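Local coordinates for protein delta toxin (Clostridium perfringens, PDB 2YGT) that acts as a haemolytic, beta-pore-forming toxin of the aerolysin family, probably inserting a beta-barrel pore into the membranes of target cells, at residues T212-Y215 with Q216-S219; L233-P236 with N237-K241; D182-N185 with V186-N190. All coordinates share one frame; numbering follows the deposited sequence.

How the contacts relate
All three contacts are short turns at the surface, none of them in the core. Contacts 1 and 3 belong to the same long excursion between strand 170-177 and helix 219-222; their centres are about 16 Å apart and their nearest atoms about 6 Å, without touching. Contact 2 lies on the opposite side of the chain's centre, about 46 Å from contact 1 between centres, where strand 224-235 turns toward strand 241-259 near a zinc site. Chemistry differs with place: contact 1 winds into a 3-10 turn with a tyrosine-glutamine CH-pi contact and bridging waters, contact 2 hangs two donors on one carbonyl, and contact 3 laces its turn with asparagine and serine side chains.

Contact 1: residues T212-Y215 with Q216-S219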
# COMPACT_ATOMS: atom_id res chain seq x y z
N THR A 212 7.82 2.63 24.29
CA THR A 212 7.06 1.39 24.18
C THR A 212 7.92 0.28 23.59
O THR A 212 8.46 0.42 22.49
CB THR A 212 5.82 1.57 23.30
OG1 THR A 212 4.95 2.53 23.90
CG2 THR A 212 5.08 0.25 23.14
N PRO A 213 8.07 -0.83 24.33
CA PRO A 213 8.88 -1.98 23.89
C PRO A 213 8.44 -2.46 22.51
O PRO A 213 7.27 -2.31 22.15
CB PRO A 213 8.56 -3.04 24.94
CG PRO A 213 7.30 -2.56 25.61
CD PRO A 213 7.48 -1.08 25.65
N ASP A 214 9.37 -3.02 21.75
CA ASP A 214 9.08 -3.43 20.38
C ASP A 214 7.89 -4.39 20.26
O ASP A 214 7.11 -4.30 19.32
CB ASP A 214 10.32 -4.02 19.70
CG ASP A 214 11.24 -2.95 19.16
OD1 ASP A 214 11.15 -1.80 19.63
OD2 ASP A 214 12.06 -3.26 18.26
N TYR A 215 7.76 -5.30 21.22
CA TYR A 215 6.68 -6.29 21.16
C TYR A 215 5.29 -5.67 21.33
O TYR A 215 4.28 -6.32 21.10
CB TYR A 215 6.91 -7.45 22.14
CG TYR A 215 6.68 -7.13 23.60
CD1 TYR A 215 7.68 -6.55 24.38
CD2 TYR A 215 5.47 -7.43 24.22
CE1 TYR A 215 7.47 -6.27 25.72
CE2 TYR A 215 5.25 -7.15 25.56
CZ TYR A 215 6.26 -6.57 26.30
OH TYR A 215 6.05 -6.29 27.64
N GLN A 216 5.26 -4.39 21.71
CA GLN A 216 3.99 -3.69 21.89
C GLN A 216 3.81 -2.54 20.90
O GLN A 216 2.94 -1.69 21.08
CB GLN A 216 3.85 -3.18 23.32
CG GLN A 216 4.16 -4.21 24.39
CD GLN A 216 3.59 -3.86 25.75
OE1 GLN A 216 4.32 -3.55 26.68
NE2 GLN A 216 2.26 -3.89 25.85
N LEU A 217 4.63 -2.52 19.86
CA LEU A 217 4.50 -1.53 18.80
C LEU A 217 4.07 -2.20 17.51
O LEU A 217 4.42 -3.35 17.26
CB LEU A 217 5.83 -0.80 18.58
CG LEU A 217 6.25 0.30 19.57
CD1 LEU A 217 7.73 0.59 19.44
CD2 LEU A 217 5.44 1.56 19.35
N SER A 218 3.32 -1.48 16.68
CA SER A 218 2.98 -1.97 15.35
C SER A 218 4.25 -2.36 14.61
O SER A 218 5.30 -1.75 14.80
CB SER A 218 2.24 -0.90 14.56
OG SER A 218 2.12 -1.27 13.20
N SER A 219 4.15 -3.38 13.76
CA SER A 219 5.29 -3.78 12.93
C SER A 219 5.60 -2.70 11.90
O SER A 219 6.69 -2.66 11.33
CB SER A 219 5.02 -5.12 12.25
OG SER A 219 3.77 -5.11 11.58
O HOH W 1 6.59 -4.54 16.33
O HOH W 2 3.55 -5.60 18.14
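With CG of Tyr215 set between its backbone N and carbonyl carbon (chi1 74°), the ring swings back beside Gln216, whose CG lies next to its own backbone N and whose chain then runs out extended. The two side chains point the same way, ring and amide planes only 17° apart. Gln216 CG sits over one face of the tyrosine, displaced toward the rim and 3.5 Å from the ring centroid, a CH-pi contact. Further out, Gln216 OE1 comes to 3.3 Å from CG of the Pro213 ring. Leu217 packs on Thr212: its CD1 presses on Thr212 O at 3.1 Å, and its CG meets Thr212 CG2 at 3.8 Å. Beneath these side chains the backbone coils tightly, Gln216 N bonding to Pro213 O (2.9 Å) and Leu217 N to Asp214 O (3.1 Å), as in a 3-10 turn. One water donates to both Asp214 O and Leu217 O. Asp214 OD1 forms a salt bridge with Arg75, while Ser218 N-caps helix 219-222. The chemistry implies a turn shaped by backbone bonds, with a CH-pi contact of the glutamine methylene on the tyrosine ring, leucine-threonine packing, and a water linking Asp214 O and Leu217 O.

Contact 2: residues L233-P236 with N237-K241; sequences LTAP and NGTKK
Pro236 and Thr239 face each other across a type I beta turn, with Asn237 at the first of its two corners. Pro236 O accepts the backbone bond that closes the turn and a second from the threonine hydroxyl. Thr239 N approaches at 3.0 Å in a nearly straight N-H...O bond (169°), from above the carbonyl plane, and the hydroxyl OG1 of the same threonine donates to that oxygen at 2.7 Å, tilted only modestly from the plane. The threonine can do both because OG1 lies beside its own backbone N, anti to the carbonyl carbon (chi1 -50°). This rotation also brings the hydroxyl to 3.3 Å from Pro236 CD, and against the methyl of Ala235, with OG1 3.5 Å from Ala235 CB. Asn237 is a turn corner whose CB points away from residues 233-236. The asparagine side chain is about 8 Å from that of Asp54, which binds zinc together with His286, so the turn lies close to the metal site without supplying a ligand from its own residues. Asn237 and Thr239 both touch Met61 of strand 61-72, and Pro236 packs on Ser105. What follows chemically is that one carbonyl, gripped by two donors of a single residue, ties the chain leaving strand 224-235 to the start of the path toward strand 241-259, and the threonine is held by its backbone and its side chain together.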
# COMPACT_ATOMS: atom_id res chain seq x y z
N LEU A 233 -6.64 -1.45 -15.17
CA LEU A 233 -6.52 -0.55 -16.31
C LEU A 233 -7.23 -1.10 -17.54
O LEU A 233 -7.24 -2.31 -17.78
CB LEU A 233 -5.05 -0.30 -16.66
CG LEU A 233 -4.24 0.69 -15.82
CD1 LEU A 233 -3.98 0.13 -14.44
CD2 LEU A 233 -2.93 1.01 -16.51
N THR A 234 -7.85 -0.21 -18.31
CA THR A 234 -8.39 -0.58 -19.61
C THR A 234 -7.66 0.19 -20.70
O THR A 234 -7.05 1.23 -20.45
CB THR A 234 -9.90 -0.30 -19.71
OG1 THR A 234 -10.15 1.10 -19.50
CG2 THR A 234 -10.68 -1.12 -18.68
N ALA A 235 -7.74 -0.33 -21.92
CA ALA A 235 -7.10 0.31 -23.06
C ALA A 235 -7.80 -0.10 -24.34
O ALA A 235 -8.23 -1.25 -24.47
CB ALA A 235 -5.62 -0.05 -23.10
N PRO A 236 -7.93 0.84 -25.29
CA PRO A 236 -8.52 0.53 -26.60
C PRO A 236 -7.85 -0.69 -27.22
O PRO A 236 -6.65 -0.89 -27.02
CB PRO A 236 -8.22 1.79 -27.42
CG PRO A 236 -8.15 2.88 -26.40
CD PRO A 236 -7.54 2.25 -25.18
N ASN A 237 -8.61 -1.48 -27.96
CA ASN A 237 -8.14 -2.77 -28.46
C ASN A 237 -6.74 -2.79 -29.09
O ASN A 237 -6.00 -3.76 -28.92
CB ASN A 237 -9.16 -3.38 -29.44
CG ASN A 237 -10.25 -4.16 -28.73
OD1 ASN A 237 -10.08 -4.58 -27.58
ND2 ASN A 237 -11.37 -4.35 -29.40
N GLY A 238 -6.38 -1.73 -29.80
CA GLY A 238 -5.12 -1.71 -30.52
C GLY A 238 -3.90 -1.25 -29.74
O GLY A 238 -2.78 -1.31 -30.26
N THR A 239 -4.10 -0.79 -28.51
CA THR A 239 -3.03 -0.21 -27.70
C THR A 239 -1.79 -1.10 -27.59
O THR A 239 -1.88 -2.28 -27.25
CB THR A 239 -3.52 0.16 -26.29
OG1 THR A 239 -4.73 0.91 -26.38
CG2 THR A 239 -2.47 0.98 -25.54
N LYS A 240 -0.62 -0.52 -27.86
CA LYS A 240 0.64 -1.24 -27.79
C LYS A 240 1.33 -1.06 -26.44
O LYS A 240 1.70 -2.04 -25.79
CB LYS A 240 1.57 -0.82 -28.92
CG LYS A 240 1.15 -1.30 -30.30
N LYS A 241 1.51 0.18 -26.02
CA LYS A 241 2.21 0.47 -24.78
C LYS A 241 1.59 1.62 -24.01
O LYS A 241 1.02 2.54 -24.60
CB LYS A 241 3.69 0.75 -25.05
CG LYS A 241 4.41 -0.41 -25.74
CD LYS A 241 5.89 -0.13 -25.95
CE LYS A 241 6.53 -1.25 -26.74
NZ LYS A 241 8.02 -1.12 -26.79

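Contact 3: residues D182-N185 with V186-N190; sequences DGYN and VNSWN
Asn185 and Ser188 hold each other by two bonds running in opposite senses. Asn185 N donates to Ser188 OG at 2.9 Å, almost straight, and Ser188 N returns a bond to Asn185 O at 3.1 Å, which closes a type I beta turn. In this second bond the N-H meets the carbonyl from well above its plane. A third bond belongs to the asparagine side chain: Asn187 N points to Asn185 OD1 at 3.0 Å, within the plane of the amide and on a lone pair, although the N-H...O angle is a bent 135°. Side-chain oxygen of one residue bonded to the N-H two residues on is an Asx turn, here nested inside the beta turn. It depends on chi1 of Asn185 (46°), which tucks CG between the backbone N and the carbonyl carbon and folds OD1 back over the turn. OD1 also comes to 3.2 Å from Asn187 CB, and the two amide planes stand steeply, 73° apart.

Packing between the two segments is light. Ser188 OG lies in the plane of the Tyr184 ring at its edge, 3.9 Å from CD1, and 3.4 Å from Tyr184 CA. A bound glycerol, probably from the crystallisation liquor, is about 3 Å from the Asn185 side chain.

The amide nitrogen of Asn185, ND2, bonds to Glu179 OE1, just past strand 170-177. Tyr184 leans on Gln196, Met197 and Arg202 of the same long loop. Val186 reaches Trp89 and Ile91, so the turn, within the long loop between strand 170-177 and helix 219-222, packs against strand 84-99.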
# COMPACT_ATOMS: atom_id res chain seq x y z
N ASP A 182 -3.60 1.36 24.10
CA ASP A 182 -3.96 2.03 25.35
C ASP A 182 -4.83 3.27 25.10
O ASP A 182 -5.25 3.95 26.04
CB ASP A 182 -2.71 2.40 26.14
CG ASP A 182 -2.02 1.18 26.74
OD1 ASP A 182 -2.72 0.18 27.00
OD2 ASP A 182 -0.79 1.23 26.95
N GLY A 183 -5.09 3.56 23.83
CA GLY A 183 -6.05 4.59 23.48
C GLY A 183 -5.48 5.96 23.20
O GLY A 183 -6.23 6.92 23.06
N TYR A 184 -4.15 6.07 23.10
CA TYR A 184 -3.52 7.35 22.80
C TYR A 184 -3.29 7.53 21.30
O TYR A 184 -3.00 6.58 20.59
CB TYR A 184 -2.20 7.51 23.55
CG TYR A 184 -2.33 7.45 25.05
CD1 TYR A 184 -2.96 8.47 25.76
CD2 TYR A 184 -1.83 6.37 25.77
CE1 TYR A 184 -3.08 8.41 27.13
CE2 TYR A 184 -1.94 6.31 27.14
CZ TYR A 184 -2.57 7.33 27.82
OH TYR A 184 -2.68 7.27 29.19
N ASN A 185 -3.41 8.78 20.85
CA ASN A 185 -3.16 9.13 19.46
C ASN A 185 -2.38 10.44 19.40
O ASN A 185 -1.99 10.97 20.43
CB ASN A 185 -4.47 9.24 18.68
CG ASN A 185 -5.52 10.04 19.42
OD1 ASN A 185 -5.33 11.22 19.71
ND2 ASN A 185 -6.64 9.40 19.73
N VAL A 186 -2.17 10.97 18.20
CA VAL A 186 -1.37 12.18 18.05
C VAL A 186 -2.07 13.41 18.61
O VAL A 186 -1.45 14.47 18.77
CB VAL A 186 -0.94 12.43 16.59
CG1 VAL A 186 -0.19 11.22 16.05
CG2 VAL A 186 -2.15 12.77 15.73
N ASN A 187 -3.36 13.28 18.92
CA ASN A 187 -4.14 14.36 19.51
C ASN A 187 -4.14 14.36 21.04
O ASN A 187 -4.60 15.31 21.66
CB ASN A 187 -5.58 14.30 19.01
CG ASN A 187 -5.72 14.79 17.59
OD1 ASN A 187 -6.10 14.04 16.70
ND2 ASN A 187 -5.41 16.06 17.38
N SER A 188 -3.64 13.28 21.63
CA SER A 188 -3.69 13.12 23.08
C SER A 188 -2.80 14.13 23.80
O SER A 188 -1.62 14.28 23.47
CB SER A 188 -3.28 11.69 23.48
OG SER A 188 -4.11 10.73 22.85
N TRP A 189 -3.36 14.84 24.77
CA TRP A 189 -2.57 15.72 25.61
C TRP A 189 -3.04 15.74 27.06
O TRP A 189 -4.12 16.25 27.38
CB TRP A 189 -2.49 17.14 25.05
CG TRP A 189 -1.50 17.99 25.80
CD1 TRP A 189 -1.77 18.88 26.79
CD2 TRP A 189 -0.08 17.99 25.63
NE1 TRP A 189 -0.61 19.44 27.25
CE2 TRP A 189 0.45 18.92 26.55
CE3 TRP A 189 0.80 17.31 24.78
CZ2 TRP A 189 1.81 19.18 26.66
CZ3 TRP A 189 2.16 17.57 24.89
CH2 TRP A 189 2.65 18.50 25.82
N ASN A 190 -2.21 15.19 27.94
CA ASN A 190 -2.45 15.22 29.37
C ASN A 190 -1.62 16.35 29.97
O ASN A 190 -0.43 16.45 29.69
CB ASN A 190 -2.07 13.87 29.99
CG ASN A 190 -2.28 13.83 31.49
OD1 ASN A 190 -1.51 14.41 32.26
ND2 ASN A 190 -3.31 13.12 31.92